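A-type flavoprotein (Giardia intestinalis, PDB 2Q9U) scavenges oxygen as a flavodiiron protein, probably passing electrons from its flavin mononucleotide to a mu-oxo-diiron centre held in a beta-lactamase-like domain. Local coordinates at residues I46-I54 / L136-K144; L75-A86 / F101-C112. All coordinates share one frame; numbering follows the deposited sequence.

Interaction 1 (I46-I54 / L136-K144)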
loop_
_atom_site.group_PDB
_atom_site.type_symbol
_atom_site.label_atom_id
_atom_site.label_comp_id
_atom_site.label_asym_id
_atom_site.label_seq_id
_atom_site.Cartn_x
_atom_site.Cartn_y
_atom_site.Cartn_z
ATOM N N ILE A 46 -12.058 -32.610 20.882
ATOM C CA ILE A 46 -11.738 -33.512 21.986
ATOM C C ILE A 46 -12.404 -34.867 21.738
ATOM O O ILE A 46 -13.642 -34.975 21.693
ATOM C CB ILE A 46 -12.169 -32.954 23.353
ATOM C CG1 ILE A 46 -11.582 -31.553 23.554
ATOM C CG2 ILE A 46 -11.698 -33.925 24.499
ATOM C CD1 ILE A 46 -12.234 -30.771 24.690
ATOM N N ASP A 47 -11.574 -35.894 21.589
ATOM C CA ASP A 47 -12.053 -37.250 21.335
ATOM C C ASP A 47 -12.435 -37.855 22.682
ATOM O O ASP A 47 -11.578 -38.397 23.382
ATOM C CB ASP A 47 -10.927 -38.070 20.678
ATOM C CG ASP A 47 -11.312 -39.521 20.431
ATOM O OD1 ASP A 47 -12.492 -39.886 20.644
ATOM O OD2 ASP A 47 -10.416 -40.297 20.021
ATOM N N ASP A 48 -13.710 -37.771 23.052
ATOM C CA ASP A 48 -14.157 -38.371 24.304
ATOM C C ASP A 48 -15.525 -39.043 24.082
ATOM O O ASP A 48 -16.022 -39.102 22.947
ATOM C CB ASP A 48 -14.202 -37.329 25.437
ATOM C CG ASP A 48 -13.850 -37.923 26.804
ATOM O OD1 ASP A 48 -14.125 -39.133 27.051
ATOM O OD2 ASP A 48 -13.293 -37.178 27.636
ATOM N N GLU A 49 -16.121 -39.549 25.160
ATOM C CA GLU A 49 -17.411 -40.239 25.061
ATOM C C GLU A 49 -18.488 -39.310 24.496
ATOM O O GLU A 49 -19.371 -39.743 23.740
ATOM C CB GLU A 49 -17.817 -40.800 26.437
ATOM C CG GLU A 49 -16.881 -41.936 26.897
ATOM C CD GLU A 49 -17.074 -42.311 28.367
ATOM O OE1 GLU A 49 -18.179 -42.067 28.914
ATOM O OE2 GLU A 49 -16.114 -42.842 28.975
ATOM N N CYS A 50 -18.391 -38.025 24.845
ATOM C CA CYS A 50 -19.215 -36.975 24.241
ATOM C C CYS A 50 -18.286 -36.122 23.377
ATOM O O CYS A 50 -17.613 -35.233 23.914
ATOM C CB CYS A 50 -19.790 -36.088 25.337
ATOM S SG CYS A 50 -20.878 -36.927 26.512
ATOM N N PRO A 51 -18.198 -36.422 22.067
ATOM C CA PRO A 51 -17.213 -35.736 21.227
ATOM C C PRO A 51 -17.481 -34.228 21.223
ATOM O O PRO A 51 -18.636 -33.803 21.041
ATOM C CB PRO A 51 -17.441 -36.360 19.838
ATOM C CG PRO A 51 -18.021 -37.745 20.136
ATOM C CD PRO A 51 -18.973 -37.412 21.292
ATOM N N THR A 52 -16.424 -33.434 21.451
ATOM C CA THR A 52 -16.601 -32.023 21.775
ATOM C C THR A 52 -15.708 -31.143 20.910
ATOM O O THR A 52 -14.537 -31.464 20.712
ATOM C CB THR A 52 -16.327 -31.783 23.262
ATOM O OG1 THR A 52 -17.342 -32.451 24.035
ATOM C CG2 THR A 52 -16.324 -30.298 23.620
ATOM N N VAL A 53 -16.288 -30.058 20.405
ATOM C CA VAL A 53 -15.556 -29.022 19.655
ATOM C C VAL A 53 -15.491 -27.762 20.499
ATOM O O VAL A 53 -16.493 -27.336 21.080
ATOM C CB VAL A 53 -16.210 -28.706 18.296
ATOM C CG1 VAL A 53 -15.447 -27.573 17.544
ATOM C CG2 VAL A 53 -16.261 -29.968 17.435
ATOM N N ILE A 54 -14.296 -27.182 20.558
ATOM C CA ILE A 54 -14.079 -25.899 21.229
ATOM C C ILE A 54 -13.897 -24.827 20.163
ATOM O O ILE A 54 -12.979 -24.894 19.346
ATOM C CB ILE A 54 -12.815 -25.928 22.119
ATOM C CG1 ILE A 54 -12.791 -27.188 23.018
ATOM C CG2 ILE A 54 -12.665 -24.580 22.912
ATOM C CD1 ILE A 54 -13.876 -27.190 24.109
ATOM N N LEU A 136 -19.091 -29.700 33.229
ATOM C CA LEU A 136 -19.616 -30.481 32.126
ATOM C C LEU A 136 -18.852 -31.778 31.944
ATOM O O LEU A 136 -17.661 -31.770 31.615
ATOM C CB LEU A 136 -19.583 -29.684 30.823
ATOM C CG LEU A 136 -20.093 -30.465 29.599
ATOM C CD1 LEU A 136 -21.544 -30.912 29.781
ATOM C CD2 LEU A 136 -19.952 -29.641 28.313
ATOM N N LYS A 137 -19.543 -32.903 32.128
ATOM C CA LYS A 137 -18.910 -34.194 31.931
ATOM C C LYS A 137 -18.930 -34.599 30.454
ATOM O O LYS A 137 -19.989 -34.619 29.818
ATOM C CB LYS A 137 -19.575 -35.268 32.829
ATOM C CG LYS A 137 -18.791 -36.573 32.810
ATOM C CD LYS A 137 -19.178 -37.468 33.987
ATOM C CE LYS A 137 -17.924 -38.119 34.593
ATOM N NZ LYS A 137 -17.204 -37.214 35.565
ATOM N N ILE A 138 -17.764 -34.926 29.892
ATOM C CA ILE A 138 -17.712 -35.301 28.473
ATOM C C ILE A 138 -17.193 -36.713 28.273
ATOM O O ILE A 138 -17.008 -37.151 27.147
ATOM C CB ILE A 138 -16.958 -34.262 27.563
ATOM C CG1 ILE A 138 -15.470 -34.207 27.929
ATOM C CG2 ILE A 138 -17.650 -32.884 27.614
ATOM C CD1 ILE A 138 -14.551 -33.433 26.916
ATOM N N GLY A 139 -16.994 -37.423 29.389
ATOM C CA GLY A 139 -16.565 -38.831 29.390
ATOM C C GLY A 139 -15.490 -39.051 30.423
ATOM O O GLY A 139 -15.731 -38.900 31.620
ATOM N N LYS A 140 -14.291 -39.402 29.958
ATOM C CA LYS A 140 -13.100 -39.434 30.805
ATOM C C LYS A 140 -12.777 -38.038 31.329
ATOM O O LYS A 140 -12.257 -37.887 32.440
ATOM C CB LYS A 140 -11.900 -40.015 30.034
ATOM C CG LYS A 140 -12.169 -41.408 29.526
ATOM C CD LYS A 140 -10.964 -42.330 29.699
ATOM C CE LYS A 140 -11.421 -43.709 30.197
ATOM N NZ LYS A 140 -12.050 -43.620 31.564
ATOM N N ARG A 141 -13.105 -37.019 30.538
ATOM C CA ARG A 141 -12.775 -35.640 30.889
ATOM C C ARG A 141 -13.992 -34.888 31.429
ATOM O O ARG A 141 -15.140 -35.263 31.183
ATOM C CB ARG A 141 -12.165 -34.887 29.683
ATOM C CG ARG A 141 -10.863 -35.499 29.150
ATOM C CD ARG A 141 -10.393 -34.780 27.875
ATOM N NE ARG A 141 -9.290 -35.447 27.170
ATOM C CZ ARG A 141 -9.446 -36.493 26.355
ATOM N NH1 ARG A 141 -10.641 -37.059 26.201
ATOM N NH2 ARG A 141 -8.392 -37.010 25.717
ATOM N N THR A 142 -13.730 -33.847 32.197
ATOM C CA THR A 142 -14.735 -32.844 32.511
ATOM C C THR A 142 -14.225 -31.470 32.060
ATOM O O THR A 142 -13.014 -31.282 31.850
ATOM C CB THR A 142 -15.062 -32.791 34.002
ATOM O OG1 THR A 142 -13.908 -32.373 34.751
ATOM C CG2 THR A 142 -15.538 -34.169 34.507
ATOM N N LEU A 143 -15.150 -30.539 31.890
ATOM C CA LEU A 143 -14.822 -29.164 31.504
ATOM C C LEU A 143 -15.432 -28.166 32.467
ATOM O O LEU A 143 -16.608 -28.308 32.869
ATOM C CB LEU A 143 -15.336 -28.873 30.092
ATOM C CG LEU A 143 -14.788 -29.718 28.939
ATOM C CD1 LEU A 143 -15.464 -29.298 27.654
ATOM C CD2 LEU A 143 -13.268 -29.573 28.843
ATOM N N LYS A 144 -14.615 -27.172 32.847
ATOM C CA LYS A 144 -15.016 -26.030 33.669
ATOM C C LYS A 144 -14.920 -24.754 32.824
ATOM O O LYS A 144 -14.218 -24.723 31.797
ATOM C CB LYS A 144 -14.102 -25.887 34.893
ATOM C CG LYS A 144 -13.937 -27.181 35.696
ATOM C CD LYS A 144 -15.171 -27.486 36.538
ATOM C CE LYS A 144 -15.198 -26.650 37.815
ATOM N NZ LYS A 144 -16.114 -25.529 37.604
HETATM O O HOH W 1 -9.153 -39.299 24.366
#

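Interaction 2 (L75-A86 / F101-C112). With FEO (mu-oxo-diiron), chain G.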
loop_
_atom_site.group_PDB
_atom_site.type_symbol
_atom_site.label_atom_id
_atom_site.label_comp_id
_atom_site.label_asym_id
_atom_site.label_seq_id
_atom_site.Cartn_x
_atom_site.Cartn_y
_atom_site.Cartn_z
ATOM N N LEU A 75 -20.014 -35.236 11.754
ATOM C CA LEU A 75 -20.627 -34.048 12.357
ATOM C C LEU A 75 -21.845 -34.381 13.203
ATOM O O LEU A 75 -22.051 -33.737 14.228
ATOM C CB LEU A 75 -20.994 -32.997 11.316
ATOM C CG LEU A 75 -19.815 -32.451 10.501
ATOM C CD1 LEU A 75 -20.365 -31.463 9.518
ATOM C CD2 LEU A 75 -18.696 -31.809 11.391
ATOM N N ASP A 76 -22.626 -35.394 12.785
ATOM C CA ASP A 76 -23.812 -35.835 13.541
ATOM C C ASP A 76 -23.496 -36.538 14.862
ATOM O O ASP A 76 -24.400 -36.764 15.680
ATOM C CB ASP A 76 -24.786 -36.681 12.677
ATOM C CG ASP A 76 -24.219 -38.051 12.277
ATOM O OD1 ASP A 76 -23.180 -38.506 12.835
ATOM O OD2 ASP A 76 -24.855 -38.716 11.403
ATOM N N LYS A 77 -22.221 -36.851 15.089
ATOM C CA LYS A 77 -21.779 -37.444 16.358
ATOM C C LYS A 77 -21.153 -36.465 17.350
ATOM O O LYS A 77 -20.859 -36.834 18.516
ATOM C CB LYS A 77 -20.845 -38.627 16.104
ATOM C CG LYS A 77 -21.646 -39.870 15.693
ATOM C CD LYS A 77 -20.752 -41.096 15.476
ATOM C CE LYS A 77 -20.618 -41.979 16.707
ATOM N NZ LYS A 77 -20.039 -43.323 16.324
ATOM N N ILE A 78 -20.977 -35.214 16.917
ATOM C CA ILE A 78 -20.553 -34.166 17.845
ATOM C C ILE A 78 -21.679 -33.901 18.846
ATOM O O ILE A 78 -22.819 -33.588 18.444
ATOM C CB ILE A 78 -20.160 -32.858 17.080
ATOM C CG1 ILE A 78 -19.041 -33.149 16.049
ATOM C CG2 ILE A 78 -19.797 -31.716 18.078
ATOM C CD1 ILE A 78 -17.673 -33.586 16.663
ATOM N N LYS A 79 -21.372 -34.057 20.132
ATOM C CA LYS A 79 -22.351 -33.822 21.220
ATOM C C LYS A 79 -22.346 -32.381 21.745
ATOM O O LYS A 79 -23.404 -31.831 22.048
ATOM C CB LYS A 79 -22.135 -34.811 22.386
ATOM C CG LYS A 79 -22.976 -34.501 23.685
ATOM C CD LYS A 79 -24.499 -34.664 23.431
ATOM C CE LYS A 79 -25.347 -34.266 24.648
ATOM N NZ LYS A 79 -26.793 -34.577 24.346
ATOM N N TYR A 80 -21.154 -31.786 21.874
ATOM C CA TYR A 80 -21.019 -30.418 22.395
ATOM C C TYR A 80 -20.129 -29.554 21.499
ATOM O O TYR A 80 -19.064 -29.999 21.007
ATOM C CB TYR A 80 -20.437 -30.400 23.821
ATOM C CG TYR A 80 -21.292 -31.124 24.841
ATOM C CD1 TYR A 80 -22.549 -30.624 25.211
ATOM C CD2 TYR A 80 -20.851 -32.305 25.433
ATOM C CE1 TYR A 80 -23.346 -31.306 26.148
ATOM C CE2 TYR A 80 -21.636 -32.983 26.376
ATOM C CZ TYR A 80 -22.886 -32.478 26.718
ATOM O OH TYR A 80 -23.655 -33.164 27.650
ATOM N N VAL A 81 -20.571 -28.325 21.301
ATOM C CA VAL A 81 -19.715 -27.261 20.735
ATOM C C VAL A 81 -19.657 -26.166 21.787
ATOM O O VAL A 81 -20.668 -25.521 22.103
ATOM C CB VAL A 81 -20.252 -26.708 19.413
ATOM C CG1 VAL A 81 -19.281 -25.650 18.847
ATOM C CG2 VAL A 81 -20.464 -27.837 18.408
ATOM N N VAL A 82 -18.467 -25.994 22.346
ATOM C CA VAL A 82 -18.222 -25.019 23.377
ATOM C C VAL A 82 -17.756 -23.715 22.733
ATOM O O VAL A 82 -16.757 -23.693 22.003
ATOM C CB VAL A 82 -17.137 -25.502 24.359
ATOM C CG1 VAL A 82 -16.748 -24.400 25.335
ATOM C CG2 VAL A 82 -17.561 -26.809 25.097
ATOM N N MET A 83 -18.445 -22.629 23.072
ATOM C CA MET A 83 -18.148 -21.292 22.546
ATOM C C MET A 83 -17.675 -20.361 23.654
ATOM O O MET A 83 -18.399 -20.101 24.596
ATOM C CB MET A 83 -19.398 -20.714 21.834
ATOM C CG MET A 83 -19.819 -21.488 20.566
ATOM S SD MET A 83 -18.556 -21.620 19.277
ATOM C CE MET A 83 -18.425 -19.920 18.722
ATOM N N ASN A 84 -16.429 -19.882 23.542
ATOM C CA ASN A 84 -15.805 -19.090 24.591
ATOM C C ASN A 84 -16.083 -17.614 24.408
ATOM O O ASN A 84 -15.848 -16.830 25.327
ATOM C CB ASN A 84 -14.279 -19.294 24.541
ATOM C CG ASN A 84 -13.853 -20.648 25.060
ATOM O OD1 ASN A 84 -13.175 -21.425 24.356
ATOM N ND2 ASN A 84 -14.238 -20.945 26.281
ATOM N N HIS A 85 -16.517 -17.228 23.203
ATOM C CA HIS A 85 -16.458 -15.807 22.761
ATOM C C HIS A 85 -17.313 -15.692 21.486
ATOM O O HIS A 85 -17.309 -16.601 20.664
ATOM C CB HIS A 85 -14.976 -15.482 22.521
ATOM C CG HIS A 85 -14.658 -14.066 22.131
ATOM N ND1 HIS A 85 -15.281 -12.958 22.659
ATOM C CD2 HIS A 85 -13.671 -13.592 21.333
ATOM C CE1 HIS A 85 -14.743 -11.860 22.145
ATOM N NE2 HIS A 85 -13.752 -12.217 21.348
ATOM N N ALA A 86 -18.065 -14.605 21.329
ATOM C CA ALA A 86 -19.020 -14.514 20.236
ATOM C C ALA A 86 -18.484 -13.716 19.037
ATOM O O ALA A 86 -19.163 -13.606 18.013
ATOM C CB ALA A 86 -20.334 -13.890 20.734
ATOM N N PHE A 101 -24.275 -29.575 12.836
ATOM C CA PHE A 101 -24.078 -30.365 14.025
ATOM C C PHE A 101 -25.452 -30.830 14.512
ATOM O O PHE A 101 -26.020 -30.269 15.456
ATOM C CB PHE A 101 -23.334 -29.543 15.089
ATOM C CG PHE A 101 -22.000 -29.027 14.618
ATOM C CD1 PHE A 101 -20.866 -29.856 14.647
ATOM C CD2 PHE A 101 -21.877 -27.727 14.133
ATOM C CE1 PHE A 101 -19.622 -29.375 14.212
ATOM C CE2 PHE A 101 -20.641 -27.231 13.692
ATOM C CZ PHE A 101 -19.508 -28.058 13.739
ATOM N N THR A 102 -25.974 -31.866 13.845
ATOM C CA THR A 102 -27.370 -32.329 14.030
ATOM C C THR A 102 -27.717 -32.624 15.469
ATOM O O THR A 102 -28.831 -32.344 15.948
ATOM C CB THR A 102 -27.630 -33.673 13.303
ATOM O OG1 THR A 102 -26.782 -33.791 12.162
ATOM C CG2 THR A 102 -29.070 -33.742 12.873
ATOM N N ASN A 103 -26.766 -33.236 16.158
ATOM C CA ASN A 103 -27.012 -33.712 17.502
ATOM C C ASN A 103 -26.323 -32.937 18.601
ATOM O O ASN A 103 -26.375 -33.347 19.766
ATOM C CB ASN A 103 -26.686 -35.201 17.578
ATOM C CG ASN A 103 -27.726 -36.044 16.870
ATOM O OD1 ASN A 103 -28.928 -35.947 17.164
ATOM N ND2 ASN A 103 -27.283 -36.864 15.945
ATOM N N ALA A 104 -25.715 -31.795 18.247
ATOM C CA ALA A 104 -24.920 -31.034 19.203
ATOM C C ALA A 104 -25.744 -30.091 20.064
ATOM O O ALA A 104 -26.779 -29.604 19.642
ATOM C CB ALA A 104 -23.826 -30.241 18.455
ATOM N N THR A 105 -25.246 -29.834 21.261
ATOM C CA THR A 105 -25.713 -28.777 22.133
ATOM C C THR A 105 -24.595 -27.731 22.213
ATOM O O THR A 105 -23.426 -28.079 22.401
ATOM C CB THR A 105 -26.004 -29.343 23.545
ATOM O OG1 THR A 105 -27.076 -30.302 23.453
ATOM C CG2 THR A 105 -26.400 -28.263 24.522
ATOM N N PHE A 106 -24.972 -26.464 22.068
ATOM C CA PHE A 106 -24.032 -25.347 22.127
ATOM C C PHE A 106 -23.893 -24.929 23.584
ATOM O O PHE A 106 -24.899 -24.663 24.254
ATOM C CB PHE A 106 -24.493 -24.205 21.200
ATOM C CG PHE A 106 -24.275 -24.517 19.762
ATOM C CD1 PHE A 106 -23.048 -24.230 19.151
ATOM C CD2 PHE A 106 -25.262 -25.178 19.027
ATOM C CE1 PHE A 106 -22.814 -24.571 17.809
ATOM C CE2 PHE A 106 -25.046 -25.529 17.704
ATOM C CZ PHE A 106 -23.812 -25.221 17.086
ATOM N N VAL A 107 -22.652 -24.925 24.069
ATOM C CA VAL A 107 -22.363 -24.740 25.485
ATOM C C VAL A 107 -21.631 -23.421 25.652
ATOM O O VAL A 107 -20.565 -23.223 25.073
ATOM C CB VAL A 107 -21.432 -25.861 26.021
ATOM C CG1 VAL A 107 -21.108 -25.644 27.491
ATOM C CG2 VAL A 107 -22.025 -27.253 25.789
ATOM N N CYS A 108 -22.199 -22.527 26.455
ATOM C CA CYS A 108 -21.590 -21.234 26.696
ATOM C C CYS A 108 -22.284 -20.553 27.858
ATOM O O CYS A 108 -23.283 -21.057 28.379
ATOM C CB CYS A 108 -21.717 -20.366 25.425
ATOM S SG CYS A 108 -23.447 -20.164 24.830
ATOM N N THR A 109 -21.754 -19.405 28.254
ATOM C CA THR A 109 -22.344 -18.594 29.312
ATOM C C THR A 109 -23.563 -17.846 28.751
ATOM O O THR A 109 -23.767 -17.772 27.538
ATOM C CB THR A 109 -21.340 -17.551 29.845
ATOM O OG1 THR A 109 -20.958 -16.684 28.773
ATOM C CG2 THR A 109 -20.084 -18.211 30.465
ATOM N N LYS A 110 -24.353 -17.273 29.644
ATOM C CA LYS A 110 -25.552 -16.552 29.245
ATOM C C LYS A 110 -25.213 -15.348 28.354
ATOM O O LYS A 110 -25.848 -15.129 27.307
ATOM C CB LYS A 110 -26.352 -16.123 30.472
ATOM C CG LYS A 110 -27.651 -15.379 30.136
ATOM C CD LYS A 110 -28.536 -16.139 29.152
ATOM C CE LYS A 110 -29.575 -17.001 29.841
ATOM N NZ LYS A 110 -30.380 -17.762 28.833
ATOM N N LYS A 111 -24.185 -14.602 28.745
ATOM C CA LYS A 111 -23.770 -13.444 27.962
ATOM C C LYS A 111 -23.333 -13.864 26.555
ATOM O O LYS A 111 -23.681 -13.208 25.568
ATOM C CB LYS A 111 -22.689 -12.654 28.693
ATOM C CG LYS A 111 -22.320 -11.359 27.997
ATOM C CD LYS A 111 -23.501 -10.366 27.969
ATOM C CE LYS A 111 -23.565 -9.568 29.248
ATOM N NZ LYS A 111 -24.593 -8.516 29.134
ATOM N N CYS A 112 -22.598 -14.971 26.471
ATOM C CA CYS A 112 -22.156 -15.475 25.171
ATOM C C CYS A 112 -23.354 -15.890 24.313
ATOM O O CYS A 112 -23.438 -15.501 23.162
ATOM C CB CYS A 112 -21.112 -16.587 25.305
ATOM S SG CYS A 112 -20.377 -17.060 23.715
HETATM FE FE1 FEO G . -10.078 -13.349 18.279
HETATM FE FE2 FEO G . -11.968 -11.246 20.266
HETATM O O FEO G . -11.699 -12.587 18.734
HETATM O O HOH W 2 -24.007 -33.137 15.983
HETATM O O HOH W 3 -26.957 -32.637 22.233
HETATM O O HOH W 4 -19.007 -18.748 26.956
#

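Interaction 1 (I46-I54 / L136-K144)
Asp48 reaches from the hairpin turn after strand 39-46 into the hairpin turn 138-141, and its carboxylate takes up the backbone N-H groups there. CB lies against Ile138 O, and CG is also 3.3 Å from that carbonyl. OD1 accepts on its syn side from Lys140 N at 2.9 Å and on its anti side from Glu49 N, both donors displaced about 20° from the carboxylate plane to the same side. OD2 accepts on its syn side from Arg141 N, again 2.9 Å away, and pairs with Arg141 NH1 at 3.0 Å in a salt bridge whose hydrogen bond is weak. OD2 sits at the guanidinium edge, with the carboxylate plane turned 87° from that of the guanidinium. NH1 also donates to Asp47 O from above the carbonyl plane, and water 1 links Asp47 O to Arg141 NH2. The guanidinium carries Ile46 CG2 over one face, while its NE forms a salt bridge with Asp164. In return, Cys50 N donates to Ile138 O at 2.8 Å. Gly139, with a positive phi, brings its CA to 3.4 Å from Asp48 OD1 and also close to the Glu49 side chain. Beneath the polar layer, Ile138 sets CG1 between its backbone N and carbonyl carbon (chi1 66°); CD1 thereby meets Ile46 CG2 at 3.8 Å, and CG2 faces Thr52 OG1. Two hairpins from the two sheets of the metallo-beta-lactamase-like sandwich are thus joined at their ends. Gripped by three backbone N-H groups and a guanidinium, the Asp48 carboxylate is held against rotation and is probably stabilised as the anion.

Interaction 2 (L75-A86 / F101-C112)
The Phe101 ring carries Val81 CG2 over one face, offset toward the rim, while Leu75 CD2 and Ile78 CB approach it obliquely; Leu75 CD2 is 3.8 Å from Phe101 CE1. This ring and those of Phe106 and Tyr80 flank a parallel pair, strands 80-82 and 105-108, joined through helix 94-97 as a beta-alpha-beta unit of the metallo-beta-lactamase-like fold. Phe106 has Met83 CG at its edge and lies alongside Val81, with CE1 3.7 Å from Val81 CB. The Tyr80 ring has Lys79 CG over one face and Thr105 O at its edge, and Val107 CG2 comes obliquely to within 3.5 Å of Tyr80 CD1. Val81 and Phe106 share one face of the sheet, where helix 62-72 also packs on Phe101; Tyr80, Val82, Thr105 and Val107 lie on the other. Four backbone hydrogen bonds run along the pair: Thr105 N to Lys79 O, Val81 N to Thr105 O, Val107 N to Val81 O and Met83 N to Val107 O. At the start of the strands, Asn103 ND2 donates almost straight (168°) to Asp76 O at 2.9 Å, in the carbonyl plane and on a lone pair. Water 2 bridges Leu75 O, Ile78 O and Asn103 N. Past the strand ends, water 4 joins Met83 O to Thr109 N, the N-cap residue of helix 110-120. Cys112 turns SG anti to its backbone N (chi1 -172°), placing it 3.7 Å from Met83 O. Just beyond, His85 ND1 is hydrogen-bonded to Asp155 OD1, a second-shell contact that helps position the ring, and His85 NE2 binds iron FE2 of the mu-oxo-diiron at 2.3 Å.

Overall arrangement
Interactions 1 and 2 lie with their centres about 12 Å apart in the metallo-beta-lactamase-like domain. Along the chain, 46-54 comes first, then both segments of interaction 2, and finally 136-144. Strands 52-54, 80-82 and 105-108 are consecutive neighbours in one mixed sheet, and the two contacts meet where Val53 pairs with Tyr80 and Val82 through probable backbone hydrogen bonds. Interaction 2 extends that sheet by strand 105-108, whereas interaction 1 crosses to the second sheet through hairpin 136-144. Interaction 1 thus ties the two layers together at one end, while interaction 2 holds neighbouring strands of one layer, from which segment 75-86 runs on to the diiron site.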